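Long-range contacts in single-stranded-DNA-specific exonuclease RecJ (Thermus thermophilus, PDB 2ZXR), which degrades single-stranded DNA from the 5' end toward the 3' end, using divalent metal ions such as magnesium or manganese, and leaves single-stranded RNA undigested: residues R6-S11 with A532-I537; V27-A32 with E623-A628; L430-P435 with V630-L635. All coordinates share one frame; numbering follows the deposited sequence.

From the N terminus, strand 5-9 comes first, and interaction 1 joins its end to a loop more than 500 residues on. After helix 15-25 comes helix 29-37, whose N-terminal turn interaction 2 sets against the start of helix 624-639. Interaction 3 bridges strand 426-433 and the same helix, about two turns farther along. Every pair of loops crosses, since the segments alternate along the chain. Interactions 1 and 3 touch through backbone contacts of R8 and L10 with L430, in neighbouring strands of one sheet; interactions 2 and 3 touch through E30 and P435. Together the three tie the N-terminal residues and the mixed sheet holding the OB-domain strands to the C-terminal domain.

Interaction 1: R6-S11 with A532-I537; sequences RWRVLS and ALEGGI
W7-V9 and L533-G535 run in the same direction, R8 level with E534 and their CA atoms 4.3 Å apart. Two hydrogen bonds make this a single parallel beta bridge: E534 N donates to W7 O at 2.9 Å with an N-H...O angle of 159°, and V9 N donates to E534 O, also at 2.9 Å. One residue farther on, direct bonding gives way to a water that donates to V9 O (2.6 Å) and accepts from G536 N (2.9 Å). Strand 5-9 is one of the two outermost strands of the mixed sheet that includes the OB-domain strands, hydrogen-bonded on its other flank to strand 426-433; the bridge thus places the loop between strand 517-528 and strand 541-543 along the edge of that sheet. Among the side chains, R8 and E534 form a salt bridge, R8 NH2 to E534 OE1 at 2.6 Å. A bend at chi3 (-57°) folds the R8 guanidinium back over E534, whose CB lies over one face, 3.6 Å from R8 NH1. The carboxylate plane is turned 52° from the guanidinium, and OE1 makes the closer approach. V9 and L533 pack through one methyl each, V9 CG2 against L533 CD2 at a tight 3.2 Å. The W7 indole leads away, where NE1 bonds D526 and the ring meets R528 in a cation-pi contact.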
ATOM      1  N   ARG A   6      -7.290 -13.588  -3.652  1.00 39.22           N
ATOM      2  CA  ARG A   6      -6.599 -14.038  -4.861  1.00 39.37           C
ATOM      3  C   ARG A   6      -5.156 -13.528  -4.897  1.00 37.85           C
ATOM      4  O   ARG A   6      -4.911 -12.351  -4.628  1.00 37.54           O
ATOM      5  CB  ARG A   6      -7.314 -13.507  -6.119  1.00 40.93           C
ATOM      6  CG  ARG A   6      -8.571 -14.266  -6.564  1.00 43.94           C
ATOM      7  CD  ARG A   6      -9.550 -14.502  -5.422  1.00 46.12           C
ATOM      8  NE  ARG A   6     -10.939 -14.606  -5.877  1.00 47.81           N
ATOM      9  CZ  ARG A   6     -11.809 -15.498  -5.414  1.00 48.59           C
ATOM     10  NH1 ARG A   6     -11.436 -16.384  -4.492  1.00 48.45           N
ATOM     11  NH2 ARG A   6     -13.071 -15.472  -5.834  1.00 49.35           N
ATOM     12  N   TRP A   7      -4.208 -14.405  -5.213  1.00 35.50           N
ATOM     13  CA  TRP A   7      -2.815 -13.978  -5.354  1.00 33.38           C
ATOM     14  C   TRP A   7      -2.553 -13.762  -6.848  1.00 33.37           C
ATOM     15  O   TRP A   7      -2.936 -14.583  -7.680  1.00 33.12           O
ATOM     16  CB  TRP A   7      -1.856 -15.037  -4.841  1.00 31.15           C
ATOM     17  CG  TRP A   7      -1.843 -15.197  -3.356  1.00 29.41           C
ATOM     18  CD1 TRP A   7      -2.852 -14.903  -2.487  1.00 29.14           C
ATOM     19  CD2 TRP A   7      -0.809 -15.793  -2.585  1.00 27.81           C
ATOM     20  NE1 TRP A   7      -2.510 -15.295  -1.215  1.00 28.05           N
ATOM     21  CE2 TRP A   7      -1.261 -15.843  -1.247  1.00 26.87           C
ATOM     22  CE3 TRP A   7       0.461 -16.298  -2.893  1.00 27.20           C
ATOM     23  CZ2 TRP A   7      -0.493 -16.376  -0.219  1.00 26.73           C
ATOM     24  CZ3 TRP A   7       1.233 -16.833  -1.864  1.00 27.13           C
ATOM     25  CH2 TRP A   7       0.750 -16.866  -0.544  1.00 27.64           C
ATOM     26  N   ARG A   8      -1.910 -12.652  -7.176  1.00 32.84           N
ATOM     27  CA  ARG A   8      -1.576 -12.320  -8.547  1.00 33.30           C
ATOM     28  C   ARG A   8      -0.105 -11.910  -8.665  1.00 33.38           C
ATOM     29  O   ARG A   8       0.439 -11.216  -7.787  1.00 33.43           O
ATOM     30  CB  ARG A   8      -2.449 -11.174  -9.051  1.00 34.68           C
ATOM     31  CG  ARG A   8      -1.933 -10.575 -10.359  1.00 37.75           C
ATOM     32  CD  ARG A   8      -2.844  -9.484 -10.891  1.00 40.65           C
ATOM     33  NE  ARG A   8      -4.210  -9.968 -11.101  1.00 43.34           N
ATOM     34  CZ  ARG A   8      -4.593 -10.744 -12.115  1.00 44.76           C
ATOM     35  NH1 ARG A   8      -3.711 -11.131 -13.030  1.00 45.12           N
ATOM     36  NH2 ARG A   8      -5.862 -11.139 -12.215  1.00 44.60           N
ATOM     37  N   VAL A   9       0.530 -12.328  -9.754  1.00 31.76           N
ATOM     38  CA  VAL A   9       1.923 -11.981  -9.990  1.00 31.64           C
ATOM     39  C   VAL A   9       1.980 -10.820 -10.963  1.00 31.78           C
ATOM     40  O   VAL A   9       1.429 -10.895 -12.067  1.00 33.46           O
ATOM     41  CB  VAL A   9       2.707 -13.166 -10.584  1.00 30.58           C
ATOM     42  CG1 VAL A   9       4.151 -12.771 -10.797  1.00 31.38           C
ATOM     43  CG2 VAL A   9       2.629 -14.362  -9.654  1.00 29.61           C
ATOM     44  N   LEU A  10       2.632  -9.738 -10.567  1.00 30.87           N
ATOM     45  CA  LEU A  10       2.740  -8.584 -11.444  1.00 30.82           C
ATOM     46  C   LEU A  10       3.410  -8.967 -12.777  1.00 31.07           C
ATOM     47  O   LEU A  10       4.335  -9.781 -12.822  1.00 30.76           O
ATOM     48  CB  LEU A  10       3.526  -7.455 -10.755  1.00 31.09           C
ATOM     49  CG  LEU A  10       3.019  -6.990  -9.372  1.00 33.36           C
ATOM     50  CD1 LEU A  10       3.624  -5.601  -9.052  1.00 32.62           C
ATOM     51  CD2 LEU A  10       1.488  -6.909  -9.357  1.00 31.85           C
ATOM     52  N   SER A  11       2.945  -8.355 -13.858  1.00 30.93           N
ATOM     53  CA  SER A  11       3.443  -8.638 -15.195  1.00 31.46           C
ATOM     54  C   SER A  11       4.907  -8.282 -15.396  1.00 31.43           C
ATOM     55  O   SER A  11       5.436  -7.395 -14.716  1.00 31.68           O
ATOM     56  CB  SER A  11       2.624  -7.838 -16.199  1.00 31.93           C
ATOM     57  OG  SER A  11       2.952  -6.458 -16.061  1.00 33.80           O
ATOM     58  N   ALA A 532      -4.711 -21.493  -6.982  1.00 46.92           N
ATOM     59  CA  ALA A 532      -4.833 -20.720  -8.204  1.00 46.39           C
ATOM     60  C   ALA A 532      -3.887 -19.547  -8.018  1.00 45.53           C
ATOM     61  O   ALA A 532      -3.787 -18.996  -6.916  1.00 45.42           O
ATOM     62  CB  ALA A 532      -6.277 -20.221  -8.375  1.00 46.88           C
ATOM     63  N   LEU A 533      -3.186 -19.182  -9.085  1.00 43.90           N
ATOM     64  CA  LEU A 533      -2.238 -18.079  -9.035  1.00 41.88           C
ATOM     65  C   LEU A 533      -2.455 -17.271 -10.299  1.00 40.22           C
ATOM     66  O   LEU A 533      -2.212 -17.765 -11.385  1.00 39.33           O
ATOM     67  CB  LEU A 533      -0.822 -18.644  -9.000  1.00 43.09           C
ATOM     68  CG  LEU A 533       0.283 -17.839  -8.317  1.00 44.07           C
ATOM     69  CD1 LEU A 533       1.637 -18.531  -8.551  1.00 44.00           C
ATOM     70  CD2 LEU A 533       0.290 -16.421  -8.860  1.00 44.72           C
ATOM     71  N   GLU A 534      -2.928 -16.037 -10.163  1.00 39.08           N
ATOM     72  CA  GLU A 534      -3.179 -15.190 -11.320  1.00 38.83           C
ATOM     73  C   GLU A 534      -1.920 -14.560 -11.905  1.00 37.32           C
ATOM     74  O   GLU A 534      -0.944 -14.309 -11.193  1.00 37.73           O
ATOM     75  CB  GLU A 534      -4.162 -14.081 -10.955  1.00 41.69           C
ATOM     76  CG  GLU A 534      -5.482 -14.577 -10.401  1.00 46.10           C
ATOM     77  CD  GLU A 534      -6.636 -13.649 -10.745  1.00 49.00           C
ATOM     78  OE1 GLU A 534      -6.692 -12.523 -10.191  1.00 50.77           O
ATOM     79  OE2 GLU A 534      -7.484 -14.046 -11.585  1.00 50.48           O
ATOM     80  N   GLY A 535      -1.941 -14.311 -13.207  1.00 35.35           N
ATOM     81  CA  GLY A 535      -0.804 -13.690 -13.850  1.00 34.38           C
ATOM     82  C   GLY A 535      -0.368 -14.345 -15.138  1.00 33.51           C
ATOM     83  O   GLY A 535      -0.861 -15.402 -15.512  1.00 33.36           O
ATOM     84  N   GLY A 536       0.579 -13.715 -15.819  1.00 32.53           N
ATOM     85  CA  GLY A 536       1.069 -14.268 -17.064  1.00 31.56           C
ATOM     86  C   GLY A 536       0.335 -13.668 -18.238  1.00 31.39           C
ATOM     87  O   GLY A 536      -0.528 -12.815 -18.055  1.00 31.12           O
ATOM     88  N   ILE A 537       0.668 -14.116 -19.442  1.00 31.08           N
ATOM     89  CA  ILE A 537       0.034 -13.604 -20.654  1.00 30.12           C
ATOM     90  C   ILE A 537      -0.859 -14.701 -21.263  1.00 30.60           C
ATOM     91  O   ILE A 537      -0.973 -15.803 -20.703  1.00 30.52           O
ATOM     92  CB  ILE A 537       1.115 -13.226 -21.675  1.00 30.44           C
ATOM     93  CG1 ILE A 537       1.965 -14.470 -21.972  1.00 28.88           C
ATOM     94  CG2 ILE A 537       1.996 -12.085 -21.128  1.00 29.15           C
ATOM     95  CD1 ILE A 537       3.024 -14.250 -22.983  1.00 27.60           C
TER
HETATM   96  O   HOH W   1       2.039 -11.705 -14.414  1.00 22.64           O

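Interaction 2: V27-A32 with E623-A628; sequences VGPEAA and EARLKA
The N-terminal turns of two helices meet here: G28, the N-cap of helix 29-37, and P29 in its first turn pack against R625 and L626 near the start of helix 624-639. P29 is wedged against the second helix, its CG 3.4 Å from R625 O and its CD 3.7 Å from R625 CB; P29 CB approaches L626 CG at 4.2 Å. The R625 side chain crosses the proline ring at about a right angle and bends at chi3 (-75°), which brings its guanidinium over G28. With no side chain in the way, G28 places its CA over one face, 3.0 Å from R625 NH2, and P29 CD lies over the centre of the guanidinium. G28 N and R625 NH2, both donors, are also close, consistent with their shared partner E446: NH2 in a salt bridge, the backbone N in a weak hydrogen bond. E30 adds a looser charge pairing, its OE1 3.5 Å from R625 NH1 but well out of the guanidinium plane. Its OE2 takes a water (2.7 Å) that also donates to R625 O (2.8 Å). Helix 15-25 flanks the contact through M22, which touches A32 and L626, while helix 440-447 supplies E446 and meets E30 through V443.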
ATOM      1  N   VAL A  27      20.033  -0.206 -10.395  1.00 30.79           N
ATOM      2  CA  VAL A  27      19.557  -1.288  -9.537  1.00 28.81           C
ATOM      3  C   VAL A  27      19.362  -2.585 -10.309  1.00 27.71           C
ATOM      4  O   VAL A  27      19.265  -2.587 -11.535  1.00 27.43           O
ATOM      5  CB  VAL A  27      18.190  -0.922  -8.858  1.00 29.07           C
ATOM      6  CG1 VAL A  27      18.346   0.325  -7.976  1.00 28.74           C
ATOM      7  CG2 VAL A  27      17.115  -0.680  -9.930  1.00 28.44           C
ATOM      8  N   GLY A  28      19.318  -3.693  -9.581  1.00 26.88           N
ATOM      9  CA  GLY A  28      19.080  -4.979 -10.201  1.00 26.73           C
ATOM     10  C   GLY A  28      17.665  -5.112 -10.757  1.00 26.83           C
ATOM     11  O   GLY A  28      16.847  -4.191 -10.626  1.00 25.78           O
ATOM     12  N   PRO A  29      17.338  -6.261 -11.379  1.00 26.52           N
ATOM     13  CA  PRO A  29      16.021  -6.537 -11.975  1.00 26.52           C
ATOM     14  C   PRO A  29      14.789  -6.557 -11.035  1.00 26.64           C
ATOM     15  O   PRO A  29      13.725  -6.128 -11.426  1.00 27.26           O
ATOM     16  CB  PRO A  29      16.240  -7.872 -12.700  1.00 26.61           C
ATOM     17  CG  PRO A  29      17.273  -8.568 -11.839  1.00 25.95           C
ATOM     18  CD  PRO A  29      18.234  -7.429 -11.477  1.00 27.14           C
ATOM     19  N   GLU A  30      14.930  -7.030  -9.805  1.00 27.83           N
ATOM     20  CA  GLU A  30      13.794  -7.062  -8.877  1.00 28.28           C
ATOM     21  C   GLU A  30      13.273  -5.683  -8.550  1.00 27.63           C
ATOM     22  O   GLU A  30      12.095  -5.374  -8.762  1.00 28.45           O
ATOM     23  CB  GLU A  30      14.183  -7.754  -7.571  1.00 29.57           C
ATOM     24  CG  GLU A  30      14.585  -9.202  -7.734  1.00 30.81           C
ATOM     25  CD  GLU A  30      15.992  -9.340  -8.260  1.00 31.64           C
ATOM     26  OE1 GLU A  30      16.763  -8.346  -8.171  1.00 31.75           O
ATOM     27  OE2 GLU A  30      16.321 -10.438  -8.752  1.00 31.80           O
ATOM     28  N   ALA A  31      14.156  -4.847  -8.022  1.00 27.17           N
ATOM     29  CA  ALA A  31      13.793  -3.489  -7.667  1.00 27.02           C
ATOM     30  C   ALA A  31      13.325  -2.719  -8.906  1.00 27.28           C
ATOM     31  O   ALA A  31      12.353  -1.954  -8.848  1.00 26.17           O
ATOM     32  CB  ALA A  31      14.987  -2.793  -7.015  1.00 27.60           C
ATOM     33  N   ALA A  32      14.001  -2.919 -10.037  1.00 27.43           N
ATOM     34  CA  ALA A  32      13.597  -2.225 -11.263  1.00 28.32           C
ATOM     35  C   ALA A  32      12.170  -2.614 -11.640  1.00 28.35           C
ATOM     36  O   ALA A  32      11.437  -1.817 -12.201  1.00 28.94           O
ATOM     37  CB  ALA A  32      14.551  -2.549 -12.411  1.00 27.66           C
ATOM     38  N   GLU A 623      23.709  -7.556 -15.730  1.00 54.23           N
ATOM     39  CA  GLU A 623      22.371  -7.970 -16.114  1.00 50.67           C
ATOM     40  C   GLU A 623      22.290  -9.490 -16.130  1.00 48.34           C
ATOM     41  O   GLU A 623      21.372 -10.082 -16.706  1.00 48.20           O
ATOM     42  CB  GLU A 623      21.967  -7.381 -17.475  1.00 51.16           C
ATOM     43  CG  GLU A 623      22.317  -8.185 -18.734  1.00 49.42           C
ATOM     44  CD  GLU A 623      21.204  -8.078 -19.780  1.00 48.81           C
ATOM     45  OE1 GLU A 623      20.585  -7.001 -19.879  1.00 48.72           O
ATOM     46  OE2 GLU A 623      20.934  -9.059 -20.501  1.00 48.30           O
ATOM     47  N   ALA A 624      23.273 -10.113 -15.493  1.00 45.08           N
ATOM     48  CA  ALA A 624      23.309 -11.558 -15.376  1.00 42.32           C
ATOM     49  C   ALA A 624      22.164 -11.885 -14.422  1.00 40.36           C
ATOM     50  O   ALA A 624      21.587 -12.972 -14.461  1.00 40.81           O
ATOM     51  CB  ALA A 624      24.643 -12.002 -14.777  1.00 41.01           C
ATOM     52  N   ARG A 625      21.848 -10.923 -13.561  1.00 37.94           N
ATOM     53  CA  ARG A 625      20.778 -11.088 -12.590  1.00 36.10           C
ATOM     54  C   ARG A 625      19.418 -11.032 -13.281  1.00 34.39           C
ATOM     55  O   ARG A 625      18.450 -11.624 -12.806  1.00 32.80           O
ATOM     56  CB  ARG A 625      20.877 -10.011 -11.506  1.00 36.44           C
ATOM     57  CG  ARG A 625      22.048 -10.205 -10.537  1.00 36.99           C
ATOM     58  CD  ARG A 625      21.703  -9.608  -9.178  1.00 38.39           C
ATOM     59  NE  ARG A 625      21.770  -8.152  -9.163  1.00 37.61           N
ATOM     60  CZ  ARG A 625      21.052  -7.366  -8.356  1.00 37.46           C
ATOM     61  NH1 ARG A 625      20.191  -7.880  -7.494  1.00 36.64           N
ATOM     62  NH2 ARG A 625      21.214  -6.050  -8.398  1.00 36.82           N
ATOM     63  N   LEU A 626      19.341 -10.313 -14.402  1.00 32.83           N
ATOM     64  CA  LEU A 626      18.091 -10.238 -15.147  1.00 32.40           C
ATOM     65  C   LEU A 626      17.857 -11.661 -15.689  1.00 31.77           C
ATOM     66  O   LEU A 626      16.754 -12.208 -15.608  1.00 31.39           O
ATOM     67  CB  LEU A 626      18.208  -9.250 -16.317  1.00 32.49           C
ATOM     68  CG  LEU A 626      16.981  -8.464 -16.803  1.00 33.62           C
ATOM     69  CD1 LEU A 626      17.222  -8.018 -18.233  1.00 33.50           C
ATOM     70  CD2 LEU A 626      15.728  -9.280 -16.753  1.00 33.21           C
ATOM     71  N   LYS A 627      18.915 -12.267 -16.212  1.00 31.03           N
ATOM     72  CA  LYS A 627      18.806 -13.612 -16.770  1.00 31.72           C
ATOM     73  C   LYS A 627      18.372 -14.584 -15.701  1.00 30.60           C
ATOM     74  O   LYS A 627      17.478 -15.411 -15.907  1.00 29.63           O
ATOM     75  CB  LYS A 627      20.146 -14.066 -17.340  1.00 33.60           C
ATOM     76  CG  LYS A 627      20.064 -14.507 -18.784  1.00 36.29           C
ATOM     77  CD  LYS A 627      20.731 -15.864 -18.997  1.00 38.10           C
ATOM     78  CE  LYS A 627      22.221 -15.745 -19.277  1.00 39.13           C
ATOM     79  NZ  LYS A 627      22.783 -17.074 -19.692  1.00 40.03           N
ATOM     80  N   ALA A 628      19.030 -14.474 -14.556  1.00 29.42           N
ATOM     81  CA  ALA A 628      18.740 -15.330 -13.422  1.00 29.25           C
ATOM     82  C   ALA A 628      17.284 -15.207 -13.004  1.00 28.61           C
ATOM     83  O   ALA A 628      16.660 -16.200 -12.648  1.00 28.10           O
ATOM     84  CB  ALA A 628      19.659 -14.966 -12.244  1.00 30.05           C
TER
HETATM   85  O   HOH W   2      17.736 -12.250 -10.132  1.00 28.02           O

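Interaction 3: L430-P435 with V630-L635; sequences LLDLLP and VHRRLL
A three-residue salt-bridge network joins the end of strand 426-433 to helix 624-639: D432 receives two consecutive arginines, one on each carboxylate oxygen. R632 NH1 lies 3.2 Å from D432 OD1, and R633 NH1 is 2.7 Å from D432 OD2. Both oxygens sit at the guanidinium edges, near the planes of those groups, although the carboxylate itself is rotated by 32° from the first and 44° from the second. With CG anti to the backbone N (chi1 -178°), D432 extends its carboxylate toward the helix, and OD2 also takes a weak bond from L433 N. L433 lies between the two arms: its CB presses on R632 CD at 3.3 Å, and its CD2 on R633 CD, likewise at 3.3 Å. P435 packs on R632, its CA over the centre of the guanidinium face, 3.8 Å from R632 NH2. A water extends the R633 side, donating to L431 O (2.7 Å) and accepting from R633 NH2 at the guanidinium edge (3.3 Å). Since D432 is buried, the paired arginines would be expected to favour its ionised form. The backbone of D432 is bonded to L463, which holds the D432 main chain beside strand 462-466. In this salt-bridge network two consecutive arginines of one helix reach across to a single aspartate at a strand end, joining the OB-containing sheet to a C-terminal-domain helix.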
ATOM      1  N   LEU A 430       1.909  -9.778  -5.958  1.00 27.36           N
ATOM      2  CA  LEU A 430       3.263 -10.278  -5.770  1.00 26.51           C
ATOM      3  C   LEU A 430       4.167  -9.674  -6.822  1.00 25.78           C
ATOM      4  O   LEU A 430       3.853  -9.717  -8.012  1.00 26.90           O
ATOM      5  CB  LEU A 430       3.292 -11.800  -5.873  1.00 27.08           C
ATOM      6  CG  LEU A 430       2.842 -12.685  -4.710  1.00 28.51           C
ATOM      7  CD1 LEU A 430       3.158 -12.019  -3.382  1.00 29.00           C
ATOM      8  CD2 LEU A 430       1.374 -12.957  -4.819  1.00 31.50           C
ATOM      9  N   LEU A 431       5.278  -9.110  -6.374  1.00 24.10           N
ATOM     10  CA  LEU A 431       6.246  -8.472  -7.250  1.00 24.97           C
ATOM     11  C   LEU A 431       6.993  -9.509  -8.073  1.00 24.21           C
ATOM     12  O   LEU A 431       7.107  -9.385  -9.287  1.00 24.01           O
ATOM     13  CB  LEU A 431       7.275  -7.682  -6.429  1.00 24.21           C
ATOM     14  CG  LEU A 431       7.981  -6.423  -6.947  1.00 24.99           C
ATOM     15  CD1 LEU A 431       9.468  -6.529  -6.585  1.00 24.86           C
ATOM     16  CD2 LEU A 431       7.787  -6.223  -8.409  1.00 22.78           C
ATOM     17  N   ASP A 432       7.474 -10.549  -7.412  1.00 24.43           N
ATOM     18  CA  ASP A 432       8.251 -11.558  -8.115  1.00 24.25           C
ATOM     19  C   ASP A 432       8.604 -12.668  -7.145  1.00 23.73           C
ATOM     20  O   ASP A 432       8.291 -12.587  -5.958  1.00 21.75           O
ATOM     21  CB  ASP A 432       9.537 -10.899  -8.619  1.00 26.01           C
ATOM     22  CG  ASP A 432      10.418 -11.838  -9.414  1.00 29.63           C
ATOM     23  OD1 ASP A 432      11.640 -11.561  -9.487  1.00 31.87           O
ATOM     24  OD2 ASP A 432       9.907 -12.834  -9.972  1.00 30.36           O
ATOM     25  N   LEU A 433       9.258 -13.704  -7.669  1.00 23.96           N
ATOM     26  CA  LEU A 433       9.732 -14.842  -6.883  1.00 22.98           C
ATOM     27  C   LEU A 433      10.915 -14.278  -6.092  1.00 23.23           C
ATOM     28  O   LEU A 433      11.692 -13.516  -6.637  1.00 23.02           O
ATOM     29  CB  LEU A 433      10.242 -15.946  -7.818  1.00 24.86           C
ATOM     30  CG  LEU A 433       9.419 -17.160  -8.277  1.00 26.86           C
ATOM     31  CD1 LEU A 433       8.152 -17.239  -7.482  1.00 25.98           C
ATOM     32  CD2 LEU A 433       9.136 -17.102  -9.781  1.00 26.92           C
ATOM     33  N   LEU A 434      11.051 -14.626  -4.819  1.00 23.28           N
ATOM     34  CA  LEU A 434      12.174 -14.119  -4.021  1.00 24.14           C
ATOM     35  C   LEU A 434      13.488 -14.645  -4.611  1.00 25.51           C
ATOM     36  O   LEU A 434      13.551 -15.790  -5.028  1.00 23.72           O
ATOM     37  CB  LEU A 434      12.069 -14.599  -2.574  1.00 22.81           C
ATOM     38  CG  LEU A 434      13.023 -13.928  -1.580  1.00 24.23           C
ATOM     39  CD1 LEU A 434      12.518 -12.522  -1.296  1.00 21.98           C
ATOM     40  CD2 LEU A 434      13.093 -14.725  -0.289  1.00 23.61           C
ATOM     41  N   PRO A 435      14.539 -13.800  -4.677  1.00 27.13           N
ATOM     42  CA  PRO A 435      15.858 -14.184  -5.210  1.00 27.70           C
ATOM     43  C   PRO A 435      16.545 -15.144  -4.254  1.00 27.19           C
ATOM     44  O   PRO A 435      16.020 -15.418  -3.183  1.00 27.69           O
ATOM     45  CB  PRO A 435      16.606 -12.850  -5.292  1.00 28.08           C
ATOM     46  CG  PRO A 435      15.515 -11.880  -5.597  1.00 28.33           C
ATOM     47  CD  PRO A 435      14.442 -12.333  -4.587  1.00 28.02           C
ATOM     48  N   VAL A 630      14.694 -14.439 -14.923  1.00 26.09           N
ATOM     49  CA  VAL A 630      13.914 -15.116 -15.956  1.00 26.31           C
ATOM     50  C   VAL A 630      14.006 -16.642 -15.803  1.00 25.96           C
ATOM     51  O   VAL A 630      12.993 -17.346 -15.902  1.00 26.23           O
ATOM     52  CB  VAL A 630      14.378 -14.668 -17.367  1.00 26.89           C
ATOM     53  CG1 VAL A 630      13.598 -15.428 -18.447  1.00 26.28           C
ATOM     54  CG2 VAL A 630      14.166 -13.170 -17.516  1.00 25.83           C
ATOM     55  N   HIS A 631      15.207 -17.142 -15.530  1.00 26.72           N
ATOM     56  CA  HIS A 631      15.415 -18.581 -15.318  1.00 27.60           C
ATOM     57  C   HIS A 631      14.606 -19.118 -14.151  1.00 27.91           C
ATOM     58  O   HIS A 631      13.914 -20.131 -14.278  1.00 27.92           O
ATOM     59  CB  HIS A 631      16.905 -18.883 -15.103  1.00 27.68           C
ATOM     60  CG  HIS A 631      17.719 -18.746 -16.359  1.00 28.98           C
ATOM     61  ND1 HIS A 631      19.083 -18.933 -16.394  1.00 29.76           N
ATOM     62  CD2 HIS A 631      17.346 -18.468 -17.633  1.00 28.77           C
ATOM     63  CE1 HIS A 631      19.516 -18.781 -17.636  1.00 28.66           C
ATOM     64  NE2 HIS A 631      18.482 -18.499 -18.406  1.00 28.42           N
ATOM     65  N   ARG A 632      14.684 -18.445 -13.008  1.00 27.42           N
ATOM     66  CA  ARG A 632      13.937 -18.869 -11.829  1.00 28.13           C
ATOM     67  C   ARG A 632      12.428 -18.838 -12.136  1.00 26.92           C
ATOM     68  O   ARG A 632      11.664 -19.705 -11.680  1.00 25.98           O
ATOM     69  CB  ARG A 632      14.291 -17.939 -10.657  1.00 30.58           C
ATOM     70  CG  ARG A 632      13.394 -18.009  -9.437  1.00 33.56           C
ATOM     71  CD  ARG A 632      13.290 -16.596  -8.817  1.00 35.72           C
ATOM     72  NE  ARG A 632      14.592 -15.961  -8.862  1.00 36.04           N
ATOM     73  CZ  ARG A 632      14.818 -14.654  -8.839  1.00 35.49           C
ATOM     74  NH1 ARG A 632      13.822 -13.787  -8.754  1.00 37.12           N
ATOM     75  NH2 ARG A 632      16.059 -14.219  -8.968  1.00 35.31           N
ATOM     76  N   ARG A 633      11.990 -17.833 -12.892  1.00 26.32           N
ATOM     77  CA  ARG A 633      10.573 -17.752 -13.285  1.00 26.84           C
ATOM     78  C   ARG A 633      10.206 -18.959 -14.145  1.00 25.85           C
ATOM     79  O   ARG A 633       9.198 -19.615 -13.899  1.00 26.28           O
ATOM     80  CB  ARG A 633      10.281 -16.505 -14.115  1.00 27.64           C
ATOM     81  CG  ARG A 633       9.632 -15.377 -13.362  1.00 32.19           C
ATOM     82  CD  ARG A 633       8.327 -15.792 -12.727  1.00 31.46           C
ATOM     83  NE  ARG A 633       7.281 -14.871 -13.134  1.00 32.69           N
ATOM     84  CZ  ARG A 633       7.253 -13.580 -12.834  1.00 30.20           C
ATOM     85  NH1 ARG A 633       8.214 -13.030 -12.110  1.00 28.41           N
ATOM     86  NH2 ARG A 633       6.246 -12.849 -13.263  1.00 28.96           N
ATOM     87  N   LEU A 634      11.031 -19.241 -15.152  1.00 25.19           N
ATOM     88  CA  LEU A 634      10.771 -20.372 -16.053  1.00 24.93           C
ATOM     89  C   LEU A 634      10.624 -21.665 -15.286  1.00 24.25           C
ATOM     90  O   LEU A 634       9.646 -22.393 -15.455  1.00 23.32           O
ATOM     91  CB  LEU A 634      11.899 -20.531 -17.088  1.00 24.52           C
ATOM     92  CG  LEU A 634      11.841 -19.708 -18.372  1.00 25.07           C
ATOM     93  CD1 LEU A 634      13.092 -19.974 -19.216  1.00 23.65           C
ATOM     94  CD2 LEU A 634      10.590 -20.080 -19.159  1.00 23.98           C
ATOM     95  N   LEU A 635      11.612 -21.952 -14.441  1.00 24.69           N
ATOM     96  CA  LEU A 635      11.588 -23.160 -13.626  1.00 24.09           C
ATOM     97  C   LEU A 635      10.389 -23.195 -12.718  1.00 24.83           C
ATOM     98  O   LEU A 635       9.780 -24.248 -12.551  1.00 24.72           O
ATOM     99  CB  LEU A 635      12.845 -23.269 -12.754  1.00 25.61           C
ATOM    100  CG  LEU A 635      14.123 -23.849 -13.353  1.00 26.20           C
ATOM    101  CD1 LEU A 635      13.871 -25.283 -13.858  1.00 25.28           C
ATOM    102  CD2 LEU A 635      14.568 -22.971 -14.476  1.00 27.80           C
TER
HETATM  103  O   HOH W   3       6.671  -9.919 -11.875  1.00 30.00           O